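Aquaporin AqpM (Methanothermobacter marburgensis str. Marburg, PDB 2F2B) forms a membrane channel that lets water pass in both directions under osmotic drive and also gives a transient rise in glycerol flux. Local coordinates at residues 29-33 and 44-49; 149-154 and 193-198; 203-207 and 219-225; 66-71 and 173-179. All coordinates share one frame; numbering follows the deposited sequence.

How the interactions relate
From the N terminus, interaction 1 comes first: it closes the loop that leaves helix 4-33, folding residues 44-49 back on that helix before helix 52-73 begins. Interaction 4 opens next on helix 52-73 and closes about a hundred residues later at the start of helix 175-194, joining the two halves of the chain. Interaction 2 opens on helix 143-166 inside that span and closes beyond it, so the two cross, and both use helix 175-194. Interaction 3 follows in series, between helix 200-214 and the approach to helix 224-243. Interactions 2 and 3 touch, through S197 with T203 and S194 with Y225, and flank the second NPA motif in the chain.

Interaction 1: residues 29-33 and 44-49; sequences TLMIA and IGIGLL
L30 and I46 make the main apolar contact. L30 reaches across with its CD2 branch, which lies 3.8 Å from CG1 of I46, and the two side chains cross at a slant. CG2 of T29 comes to 4.1 Å from CA of I46; it can do so because it stands anti to the backbone N (chi1 -57° for OG1), which turns the hydroxyl back along the helix to the carbonyl of S25. A threonine offers the loop a methyl group while its polar end is satisfied within its own helix. At the far end CD1 of L49 sits 4.0 Å from CB of A33.

The contact folds the loop, predicted to be extracellular, between the first two membrane helices of the aquaporin fold back over the end of helix 4-33, and the second subunit packs against T29 and L49.

Side chains also rest on backbone. A33, small enough for so close an approach, sets CB 3.6 Å from O of G45, and CD1 of L49 lies 3.6 Å from O of I32. At the phi 137° of G45 a CB would press on the preceding carbonyl O and strike L30 CD2, 3.9 Å from G45 CA.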
loop_
_atom_site.group_PDB
_atom_site.type_symbol
_atom_site.label_atom_id
_atom_site.label_comp_id
_atom_site.label_asym_id
_atom_site.label_seq_id
_atom_site.Cartn_x
_atom_site.Cartn_y
_atom_site.Cartn_z
ATOM N N THR A 29 0.739 15.696 -9.377
ATOM C CA THR A 29 1.747 15.955 -8.351
ATOM C C THR A 29 2.480 17.263 -8.650
ATOM O O THR A 29 2.665 18.107 -7.768
ATOM C CB THR A 29 2.780 14.814 -8.291
ATOM O OG1 THR A 29 2.105 13.574 -8.055
ATOM C CG2 THR A 29 3.793 15.061 -7.175
ATOM N N LEU A 30 2.894 17.425 -9.900
ATOM C CA LEU A 30 3.610 18.629 -10.306
ATOM C C LEU A 30 2.712 19.859 -10.229
ATOM O O LEU A 30 3.173 20.957 -9.906
ATOM C CB LEU A 30 4.164 18.455 -11.724
ATOM C CG LEU A 30 5.343 17.478 -11.846
ATOM C CD1 LEU A 30 5.671 17.230 -13.313
ATOM C CD2 LEU A 30 6.554 18.047 -11.113
ATOM N N MET A 31 1.426 19.678 -10.516
ATOM C CA MET A 31 0.486 20.792 -10.459
ATOM C C MET A 31 0.269 21.289 -9.029
ATOM O O MET A 31 0.188 22.497 -8.797
ATOM C CB MET A 31 -0.851 20.386 -11.085
ATOM C CG MET A 31 -0.780 20.160 -12.590
ATOM S SD MET A 31 -2.294 19.432 -13.257
ATOM C CE MET A 31 -3.358 20.889 -13.375
ATOM N N ILE A 32 0.179 20.375 -8.066
ATOM C CA ILE A 32 -0.031 20.800 -6.684
ATOM C C ILE A 32 1.258 21.255 -6.004
ATOM O O ILE A 32 1.215 21.880 -4.948
ATOM C CB ILE A 32 -0.691 19.691 -5.821
ATOM C CG1 ILE A 32 0.233 18.480 -5.705
ATOM C CG2 ILE A 32 -2.034 19.303 -6.424
ATOM C CD1 ILE A 32 -0.253 17.439 -4.702
ATOM N N ALA A 33 2.401 20.949 -6.610
ATOM C CA ALA A 33 3.688 21.349 -6.047
ATOM C C ALA A 33 4.214 22.619 -6.721
ATOM O O ALA A 33 5.188 23.214 -6.258
ATOM C CB ALA A 33 4.701 20.228 -6.207
ATOM N N ILE A 44 12.660 17.764 -9.120
ATOM C CA ILE A 44 11.948 18.660 -10.032
ATOM C C ILE A 44 10.546 19.068 -9.597
ATOM O O ILE A 44 9.871 19.823 -10.298
ATOM C CB ILE A 44 11.822 18.039 -11.440
ATOM C CG1 ILE A 44 10.860 16.846 -11.400
ATOM C CG2 ILE A 44 13.190 17.595 -11.938
ATOM C CD1 ILE A 44 10.481 16.319 -12.765
ATOM N N GLY A 45 10.104 18.576 -8.447
ATOM C CA GLY A 45 8.770 18.905 -7.982
ATOM C C GLY A 45 8.105 17.661 -7.436
ATOM O O GLY A 45 7.319 17.725 -6.494
ATOM N N ILE A 46 8.402 16.521 -8.050
ATOM C CA ILE A 46 7.863 15.256 -7.567
ATOM C C ILE A 46 8.799 14.911 -6.415
ATOM O O ILE A 46 9.996 14.703 -6.618
ATOM C CB ILE A 46 7.922 14.161 -8.651
ATOM C CG1 ILE A 46 6.971 14.527 -9.797
ATOM C CG2 ILE A 46 7.551 12.803 -8.044
ATOM C CD1 ILE A 46 7.062 13.611 -11.001
ATOM N N GLY A 47 8.254 14.886 -5.206
ATOM C CA GLY A 47 9.062 14.601 -4.035
ATOM C C GLY A 47 9.283 15.866 -3.224
ATOM O O GLY A 47 9.764 15.816 -2.095
ATOM N N LEU A 48 8.922 17.009 -3.797
ATOM C CA LEU A 48 9.102 18.285 -3.111
ATOM C C LEU A 48 8.227 18.356 -1.858
ATOM O O LEU A 48 8.691 18.762 -0.791
ATOM C CB LEU A 48 8.768 19.436 -4.069
ATOM C CG LEU A 48 9.116 20.883 -3.694
ATOM C CD1 LEU A 48 8.953 21.758 -4.928
ATOM C CD2 LEU A 48 8.226 21.383 -2.569
ATOM N N LEU A 49 6.969 17.940 -1.983
ATOM C CA LEU A 49 6.042 17.978 -0.858
ATOM C C LEU A 49 5.911 16.656 -0.111
ATOM O O LEU A 49 5.644 16.651 1.084
ATOM C CB LEU A 49 4.653 18.415 -1.335
ATOM C CG LEU A 49 4.559 19.792 -2.002
ATOM C CD1 LEU A 49 3.142 20.020 -2.521
ATOM C CD2 LEU A 49 4.948 20.866 -0.999
#

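Interaction 2: residues 149-154 and 193-198; sequences AEVVGT and ISGSSL
E150 reaches from helix 143-166 to the loop that leads into the second NPA motif of this aquaporin, and its carboxylate holds the backbone there. From CB the chain leaves beside the backbone N (chi1 -68°), and CG passes 4.0 Å from OG of S194; a bend at chi2 (-68°) then brings the two oxygens round to face the loop amides. OE1 takes two bonds: N of S197 at 2.9 Å comes to the syn lone pair, whereas OG of S194 approaches on the anti side, 28° out of the carboxylate plane. OE2 uses its own syn lone pair for N of L198. Two neighbouring amides therefore grip the two oxygens and fix the rotation of the carboxylate; glutamate has the length and the two acceptors for this. Such donors would probably favour the charged form.

S194 suits its place because OG also accepts from N of S196 in an ST turn. G153, lacking a side chain, lets CD2 of L198 settle 3.6 Å from its C. The carbonyl of L198 is bonded by N82 of the first NPA motif. In T154, OG1 bonds to its own helix at O of E150 and lies 3.3 Å from CA of L198.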
loop_
_atom_site.group_PDB
_atom_site.type_symbol
_atom_site.label_atom_id
_atom_site.label_comp_id
_atom_site.label_asym_id
_atom_site.label_seq_id
_atom_site.Cartn_x
_atom_site.Cartn_y
_atom_site.Cartn_z
ATOM N N ALA A 149 18.404 1.933 -16.944
ATOM C CA ALA A 149 17.319 1.888 -15.966
ATOM C C ALA A 149 16.084 1.209 -16.554
ATOM O O ALA A 149 15.457 0.365 -15.905
ATOM C CB ALA A 149 16.970 3.304 -15.502
ATOM N N GLU A 150 15.735 1.571 -17.786
ATOM C CA GLU A 150 14.571 0.979 -18.439
ATOM C C GLU A 150 14.770 -0.517 -18.695
ATOM O O GLU A 150 13.825 -1.299 -18.597
ATOM C CB GLU A 150 14.263 1.720 -19.744
ATOM C CG GLU A 150 13.759 3.149 -19.518
ATOM C CD GLU A 150 12.373 3.199 -18.872
ATOM O OE1 GLU A 150 12.099 4.148 -18.100
ATOM O OE2 GLU A 150 11.552 2.298 -19.149
ATOM N N VAL A 151 15.993 -0.923 -19.019
ATOM C CA VAL A 151 16.255 -2.342 -19.244
ATOM C C VAL A 151 16.062 -3.139 -17.951
ATOM O O VAL A 151 15.363 -4.156 -17.940
ATOM C CB VAL A 151 17.697 -2.591 -19.760
ATOM C CG1 VAL A 151 17.993 -4.096 -19.780
ATOM C CG2 VAL A 151 17.852 -2.022 -21.159
ATOM N N VAL A 152 16.680 -2.681 -16.863
ATOM C CA VAL A 152 16.573 -3.386 -15.584
ATOM C C VAL A 152 15.134 -3.381 -15.069
ATOM O O VAL A 152 14.620 -4.406 -14.614
ATOM C CB VAL A 152 17.508 -2.758 -14.519
ATOM C CG1 VAL A 152 17.397 -3.531 -13.199
ATOM C CG2 VAL A 152 18.952 -2.783 -15.020
ATOM N N GLY A 153 14.482 -2.227 -15.148
ATOM C CA GLY A 153 13.105 -2.134 -14.694
ATOM C C GLY A 153 12.163 -3.036 -15.475
ATOM O O GLY A 153 11.342 -3.741 -14.890
ATOM N N THR A 154 12.276 -3.035 -16.800
ATOM C CA THR A 154 11.386 -3.862 -17.602
ATOM C C THR A 154 11.736 -5.342 -17.455
ATOM O O THR A 154 10.876 -6.206 -17.621
ATOM C CB THR A 154 11.420 -3.444 -19.087
ATOM O OG1 THR A 154 11.270 -2.018 -19.182
ATOM C CG2 THR A 154 10.264 -4.093 -19.842
ATOM N N ILE A 193 14.842 8.701 -12.056
ATOM C CA ILE A 193 16.020 8.468 -12.883
ATOM C C ILE A 193 15.636 8.587 -14.357
ATOM O O ILE A 193 16.130 9.469 -15.063
ATOM C CB ILE A 193 16.649 7.078 -12.605
ATOM C CG1 ILE A 193 17.178 7.038 -11.165
ATOM C CG2 ILE A 193 17.794 6.812 -13.576
ATOM C CD1 ILE A 193 17.795 5.715 -10.763
ATOM N N SER A 194 14.728 7.727 -14.815
ATOM C CA SER A 194 14.296 7.737 -16.214
ATOM C C SER A 194 12.805 8.008 -16.379
ATOM O O SER A 194 12.309 8.108 -17.501
ATOM C CB SER A 194 14.591 6.384 -16.851
ATOM O OG SER A 194 13.778 5.387 -16.248
ATOM N N GLY A 195 12.090 8.110 -15.266
ATOM C CA GLY A 195 10.655 8.313 -15.336
ATOM C C GLY A 195 9.986 6.954 -15.204
ATOM O O GLY A 195 8.773 6.857 -15.030
ATOM N N SER A 196 10.797 5.900 -15.298
ATOM C CA SER A 196 10.337 4.513 -15.172
ATOM C C SER A 196 9.134 4.170 -16.044
ATOM O O SER A 196 8.066 3.806 -15.541
ATOM C CB SER A 196 10.014 4.199 -13.707
ATOM O OG SER A 196 9.657 2.834 -13.548
ATOM N N SER A 197 9.315 4.280 -17.356
ATOM C CA SER A 197 8.257 3.980 -18.317
ATOM C C SER A 197 7.935 2.490 -18.423
ATOM O O SER A 197 6.784 2.086 -18.242
ATOM C CB SER A 197 8.654 4.489 -19.703
ATOM O OG SER A 197 7.834 3.897 -20.693
ATOM N N LEU A 198 8.958 1.695 -18.744
ATOM C CA LEU A 198 8.839 0.242 -18.905
ATOM C C LEU A 198 7.837 -0.092 -20.000
ATOM O O LEU A 198 7.502 -1.258 -20.200
ATOM C CB LEU A 198 8.332 -0.406 -17.609
ATOM C CG LEU A 198 8.815 0.118 -16.255
ATOM C CD1 LEU A 198 8.139 -0.693 -15.140
ATOM C CD2 LEU A 198 10.335 0.012 -16.162
#

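Interaction 3: residues 203-207 and 219-225; sequences TFGPY and WNYYSIY
Y207 meets W219 twice, once with its ring edge and once with its CB. The tyrosine edge is turned toward the face of the indole six-membered ring, a T-shaped pair with planes at 85°. CB stands over that face in a CH-pi contact, 3.9 Å from the centroid. Together with F204 and Y222 these rings form an aromatic cluster. It joins helix 200-214, the short helix that starts within the second NPA motif in the aquaporin fold, to the turns leading into helix 224-243.

F204 reaches the same indole ring at its edge, and the two rings are set obliquely. With CG anti to the backbone N (chi1 174°) the phenyl is carried to the indole, where CD1 meets CH2 at 3.6 Å. CB of F204 lies 3.5 Å from OH of Y222, a hydroxyl that is itself bonded to the carbonyl of P200. The broad indole suits this position because it can serve both aromatic neighbours.

The Y207 ring turns its edge to the backbone N of Y222, T203 CG2 lies over one face, offset to the rim, and OH comes to 3.3 Å from Y225 CE2. A tyrosine is long enough here to carry its hydroxyl to the carbonyl of T135. T203, small and branched, divides its contacts: CG2 meets the edge of the Y222 ring at CD1, and OG1, hydrogen-bonded to S197, lies 3.5 Å from CB of Y225.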
loop_
_atom_site.group_PDB
_atom_site.type_symbol
_atom_site.label_atom_id
_atom_site.label_comp_id
_atom_site.label_asym_id
_atom_site.label_seq_id
_atom_site.Cartn_x
_atom_site.Cartn_y
_atom_site.Cartn_z
ATOM N N THR A 203 4.793 5.875 -22.935
ATOM C CA THR A 203 5.624 7.051 -23.173
ATOM C C THR A 203 5.103 7.792 -24.408
ATOM O O THR A 203 5.051 9.021 -24.430
ATOM C CB THR A 203 7.108 6.669 -23.391
ATOM O OG1 THR A 203 7.636 6.099 -22.184
ATOM C CG2 THR A 203 7.928 7.906 -23.753
ATOM N N PHE A 204 4.701 7.033 -25.422
ATOM C CA PHE A 204 4.177 7.593 -26.672
ATOM C C PHE A 204 2.999 8.555 -26.476
ATOM O O PHE A 204 2.984 9.658 -27.035
ATOM C CB PHE A 204 3.743 6.454 -27.598
ATOM C CG PHE A 204 3.048 6.916 -28.851
ATOM C CD1 PHE A 204 3.775 7.441 -29.914
ATOM C CD2 PHE A 204 1.661 6.831 -28.963
ATOM C CE1 PHE A 204 3.129 7.877 -31.077
ATOM C CE2 PHE A 204 1.005 7.262 -30.118
ATOM C CZ PHE A 204 1.744 7.786 -31.177
ATOM N N GLY A 205 2.009 8.131 -25.696
ATOM C CA GLY A 205 0.835 8.962 -25.464
ATOM C C GLY A 205 1.153 10.361 -24.971
ATOM O O GLY A 205 0.769 11.353 -25.599
ATOM N N PRO A 206 1.835 10.478 -23.824
ATOM C CA PRO A 206 2.196 11.783 -23.264
ATOM C C PRO A 206 3.094 12.590 -24.210
ATOM O O PRO A 206 2.946 13.804 -24.326
ATOM C CB PRO A 206 2.900 11.408 -21.963
ATOM C CG PRO A 206 2.153 10.174 -21.542
ATOM C CD PRO A 206 2.065 9.403 -22.840
ATOM N N TYR A 207 4.027 11.915 -24.878
ATOM C CA TYR A 207 4.923 12.597 -25.817
ATOM C C TYR A 207 4.113 13.278 -26.917
ATOM O O TYR A 207 4.343 14.446 -27.236
ATOM C CB TYR A 207 5.895 11.599 -26.455
ATOM C CG TYR A 207 7.192 11.390 -25.696
ATOM C CD1 TYR A 207 7.249 11.507 -24.303
ATOM C CD2 TYR A 207 8.361 11.045 -26.375
ATOM C CE1 TYR A 207 8.444 11.285 -23.611
ATOM C CE2 TYR A 207 9.551 10.820 -25.698
ATOM C CZ TYR A 207 9.590 10.940 -24.318
ATOM O OH TYR A 207 10.775 10.715 -23.657
ATOM N N TRP A 219 10.700 13.792 -28.388
ATOM C CA TRP A 219 10.964 12.670 -29.284
ATOM C C TRP A 219 12.415 12.216 -29.396
ATOM O O TRP A 219 12.684 11.064 -29.731
ATOM C CB TRP A 219 10.395 12.975 -30.670
ATOM C CG TRP A 219 8.905 13.102 -30.649
ATOM C CD1 TRP A 219 8.175 14.243 -30.821
ATOM C CD2 TRP A 219 7.960 12.052 -30.411
ATOM N NE1 TRP A 219 6.832 13.968 -30.705
ATOM C CE2 TRP A 219 6.672 12.630 -30.453
ATOM C CE3 TRP A 219 8.077 10.677 -30.166
ATOM C CZ2 TRP A 219 5.507 11.881 -30.259
ATOM C CZ3 TRP A 219 6.917 9.931 -29.974
ATOM C CH2 TRP A 219 5.649 10.537 -30.023
ATOM N N ASN A 220 13.346 13.115 -29.111
ATOM C CA ASN A 220 14.763 12.782 -29.173
ATOM C C ASN A 220 15.141 11.753 -28.105
ATOM O O ASN A 220 16.196 11.122 -28.183
ATOM C CB ASN A 220 15.584 14.063 -29.010
ATOM C CG ASN A 220 14.872 15.102 -28.162
ATOM O OD1 ASN A 220 14.794 14.981 -26.940
ATOM N ND2 ASN A 220 14.328 16.125 -28.815
ATOM N N TYR A 221 14.266 11.575 -27.119
ATOM C CA TYR A 221 14.504 10.620 -26.037
ATOM C C TYR A 221 13.702 9.334 -26.217
ATOM O O TYR A 221 13.937 8.344 -25.518
ATOM C CB TYR A 221 14.105 11.226 -24.687
ATOM C CG TYR A 221 14.878 12.452 -24.265
ATOM C CD1 TYR A 221 16.242 12.382 -23.983
ATOM C CD2 TYR A 221 14.234 13.680 -24.111
ATOM C CE1 TYR A 221 16.948 13.507 -23.552
ATOM C CE2 TYR A 221 14.929 14.809 -23.682
ATOM C CZ TYR A 221 16.283 14.714 -23.404
ATOM O OH TYR A 221 16.967 15.827 -22.965
ATOM N N TYR A 222 12.756 9.344 -27.151
ATOM C CA TYR A 222 11.894 8.188 -27.354
ATOM C C TYR A 222 12.589 6.839 -27.551
ATOM O O TYR A 222 12.078 5.819 -27.085
ATOM C CB TYR A 222 10.907 8.449 -28.504
ATOM C CG TYR A 222 9.746 7.473 -28.521
ATOM C CD1 TYR A 222 8.965 7.273 -27.380
ATOM C CD2 TYR A 222 9.450 6.721 -29.661
ATOM C CE1 TYR A 222 7.926 6.342 -27.368
ATOM C CE2 TYR A 222 8.409 5.789 -29.660
ATOM C CZ TYR A 222 7.655 5.604 -28.508
ATOM O OH TYR A 222 6.644 4.671 -28.488
ATOM N N SER A 223 13.740 6.813 -28.222
ATOM C CA SER A 223 14.441 5.546 -28.439
ATOM C C SER A 223 14.771 4.849 -27.115
ATOM O O SER A 223 14.827 3.621 -27.046
ATOM C CB SER A 223 15.723 5.765 -29.258
ATOM O OG SER A 223 16.593 6.681 -28.623
ATOM N N ILE A 224 14.992 5.634 -26.066
ATOM C CA ILE A 224 15.294 5.080 -24.748
ATOM C C ILE A 224 14.139 4.196 -24.285
ATOM O O ILE A 224 14.341 3.091 -23.780
ATOM C CB ILE A 224 15.461 6.201 -23.696
ATOM C CG1 ILE A 224 16.736 6.996 -23.973
ATOM C CG2 ILE A 224 15.467 5.611 -22.283
ATOM C CD1 ILE A 224 16.866 8.238 -23.119
ATOM N N TYR A 225 12.928 4.706 -24.480
ATOM C CA TYR A 225 11.706 4.040 -24.050
ATOM C C TYR A 225 11.136 3.006 -25.009
ATOM O O TYR A 225 10.063 2.446 -24.774
ATOM C CB TYR A 225 10.684 5.121 -23.705
ATOM C CG TYR A 225 11.261 6.084 -22.695
ATOM C CD1 TYR A 225 11.457 5.693 -21.370
ATOM C CD2 TYR A 225 11.721 7.349 -23.084
ATOM C CE1 TYR A 225 12.099 6.527 -20.459
ATOM C CE2 TYR A 225 12.368 8.191 -22.179
ATOM C CZ TYR A 225 12.554 7.771 -20.868
ATOM O OH TYR A 225 13.208 8.578 -19.970
#

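Interaction 4: residues 66-71 and 173-179; sequences IAASIY and GFAGIII
Y71 of helix 52-73 forms two hydrogen bonds with the start of helix 175-194, where two membrane helices of the aquaporin bundle pack nearly antiparallel. The axes of segments 66-71 and 175-179 lie 7.7 Å apart at closest, at 160°. OH of Y71 gives its proton to O of G173 at 2.6 Å, lying in the plane of that carbonyl, and it accepts from N of I177 at 3.1 Å with an N-H...O angle of 154°. One hydroxyl thus serves as donor and acceptor, binding a carbonyl and an amide near the start of the helix. Tyrosine fits because its rigid ring spans the gap between the helices; with CG anti to the carbonyl carbon, it projects toward the partner helix.

The close backbone approach depends on small residues. CA of A67 and CA of G176 are the nearest pair across the contact, and a CA-H...O contact joins CA of A67 to O of G176 at 3.4 Å. Without a side chain, G176 leaves its CA to be covered by I70 CG2 and by the Y71 ring, whose CE2 is 3.5 Å away. At the phi 94° of G173 a CB would be jammed against the carbonyl O of the preceding residue.

Apolar side chains fill the remainder. I70 and I179 cross at about a right angle, and I179 also packs on I161 and I164 of helix 143-166. Y71 touches I164 of the second subunit, placing this pair of helices beside the tetramer interface. One turn before I70, CG2 of I66 meets CG2 of I179 at 4.2 Å.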
loop_
_atom_site.group_PDB
_atom_site.type_symbol
_atom_site.label_atom_id
_atom_site.label_comp_id
_atom_site.label_asym_id
_atom_site.label_seq_id
_atom_site.Cartn_x
_atom_site.Cartn_y
_atom_site.Cartn_z
ATOM N N ILE A 66 -3.312 -0.723 -13.198
ATOM C CA ILE A 66 -2.858 -1.888 -13.963
ATOM C C ILE A 66 -3.530 -3.155 -13.432
ATOM O O ILE A 66 -4.009 -3.989 -14.209
ATOM C CB ILE A 66 -1.310 -2.030 -13.889
ATOM C CG1 ILE A 66 -0.658 -0.939 -14.747
ATOM C CG2 ILE A 66 -0.873 -3.422 -14.368
ATOM C CD1 ILE A 66 0.825 -0.740 -14.497
ATOM N N ALA A 67 -3.576 -3.299 -12.110
ATOM C CA ALA A 67 -4.213 -4.462 -11.500
ATOM C C ALA A 67 -5.685 -4.497 -11.903
ATOM O O ALA A 67 -6.195 -5.531 -12.351
ATOM C CB ALA A 67 -4.086 -4.402 -9.972
ATOM N N ALA A 68 -6.363 -3.362 -11.762
ATOM C CA ALA A 68 -7.778 -3.275 -12.127
ATOM C C ALA A 68 -7.981 -3.704 -13.582
ATOM O O ALA A 68 -8.888 -4.487 -13.896
ATOM C CB ALA A 68 -8.281 -1.851 -11.926
ATOM N N SER A 69 -7.127 -3.200 -14.465
ATOM C CA SER A 69 -7.215 -3.528 -15.887
ATOM C C SER A 69 -7.025 -5.018 -16.166
ATOM O O SER A 69 -7.740 -5.599 -16.983
ATOM C CB SER A 69 -6.186 -2.716 -16.682
ATOM O OG SER A 69 -6.508 -1.331 -16.665
ATOM N N ILE A 70 -6.060 -5.634 -15.493
ATOM C CA ILE A 70 -5.806 -7.054 -15.690
ATOM C C ILE A 70 -6.986 -7.910 -15.217
ATOM O O ILE A 70 -7.354 -8.890 -15.874
ATOM C CB ILE A 70 -4.503 -7.486 -14.973
ATOM C CG1 ILE A 70 -3.303 -6.820 -15.663
ATOM C CG2 ILE A 70 -4.363 -9.010 -15.000
ATOM C CD1 ILE A 70 -1.968 -7.060 -14.969
ATOM N N TYR A 71 -7.593 -7.550 -14.091
ATOM C CA TYR A 71 -8.736 -8.322 -13.609
ATOM C C TYR A 71 -9.952 -8.108 -14.501
ATOM O O TYR A 71 -10.775 -9.008 -14.670
ATOM C CB TYR A 71 -9.051 -7.956 -12.154
ATOM C CG TYR A 71 -8.057 -8.561 -11.185
ATOM C CD1 TYR A 71 -8.011 -9.943 -10.974
ATOM C CD2 TYR A 71 -7.114 -7.766 -10.535
ATOM C CE1 TYR A 71 -7.046 -10.516 -10.141
ATOM C CE2 TYR A 71 -6.147 -8.324 -9.711
ATOM C CZ TYR A 71 -6.112 -9.696 -9.517
ATOM O OH TYR A 71 -5.130 -10.253 -8.733
ATOM N N GLY A 173 -5.338 -16.259 -9.951
ATOM C CA GLY A 173 -5.915 -15.072 -9.351
ATOM C C GLY A 173 -4.960 -13.977 -8.913
ATOM O O GLY A 173 -5.366 -12.824 -8.805
ATOM N N PHE A 174 -3.700 -14.322 -8.672
ATOM C CA PHE A 174 -2.709 -13.348 -8.208
ATOM C C PHE A 174 -2.052 -12.467 -9.264
ATOM O O PHE A 174 -1.514 -11.407 -8.935
ATOM C CB PHE A 174 -1.602 -14.073 -7.435
ATOM C CG PHE A 174 -2.012 -14.506 -6.061
ATOM C CD1 PHE A 174 -1.913 -13.629 -4.986
ATOM C CD2 PHE A 174 -2.527 -15.779 -5.845
ATOM C CE1 PHE A 174 -2.324 -14.013 -3.711
ATOM C CE2 PHE A 174 -2.942 -16.171 -4.572
ATOM C CZ PHE A 174 -2.841 -15.287 -3.506
ATOM N N ALA A 175 -2.090 -12.883 -10.524
ATOM C CA ALA A 175 -1.422 -12.121 -11.581
ATOM C C ALA A 175 -1.664 -10.612 -11.600
ATOM O O ALA A 175 -0.715 -9.825 -11.595
ATOM C CB ALA A 175 -1.761 -12.715 -12.943
ATOM N N GLY A 176 -2.926 -10.204 -11.617
ATOM C CA GLY A 176 -3.226 -8.783 -11.672
ATOM C C GLY A 176 -2.609 -7.938 -10.571
ATOM O O GLY A 176 -1.927 -6.946 -10.846
ATOM N N ILE A 177 -2.832 -8.328 -9.321
ATOM C CA ILE A 177 -2.311 -7.536 -8.218
ATOM C C ILE A 177 -0.788 -7.568 -8.121
ATOM O O ILE A 177 -0.165 -6.543 -7.853
ATOM C CB ILE A 177 -2.963 -7.953 -6.859
ATOM C CG1 ILE A 177 -2.559 -6.953 -5.767
ATOM C CG2 ILE A 177 -2.553 -9.367 -6.470
ATOM C CD1 ILE A 177 -2.966 -5.521 -6.075
ATOM N N ILE A 178 -0.177 -8.723 -8.371
ATOM C CA ILE A 178 1.276 -8.799 -8.284
ATOM C C ILE A 178 1.952 -7.978 -9.384
ATOM O O ILE A 178 2.932 -7.278 -9.128
ATOM C CB ILE A 178 1.755 -10.271 -8.341
ATOM C CG1 ILE A 178 1.186 -11.030 -7.133
ATOM C CG2 ILE A 178 3.278 -10.339 -8.362
ATOM C CD1 ILE A 178 1.379 -10.307 -5.785
ATOM N N ILE A 179 1.433 -8.057 -10.605
ATOM C CA ILE A 179 2.016 -7.293 -11.701
ATOM C C ILE A 179 1.887 -5.793 -11.419
ATOM O O ILE A 179 2.844 -5.035 -11.597
ATOM C CB ILE A 179 1.342 -7.653 -13.047
ATOM C CG1 ILE A 179 1.694 -9.099 -13.417
ATOM C CG2 ILE A 179 1.810 -6.701 -14.148
ATOM C CD1 ILE A 179 0.944 -9.640 -14.630
#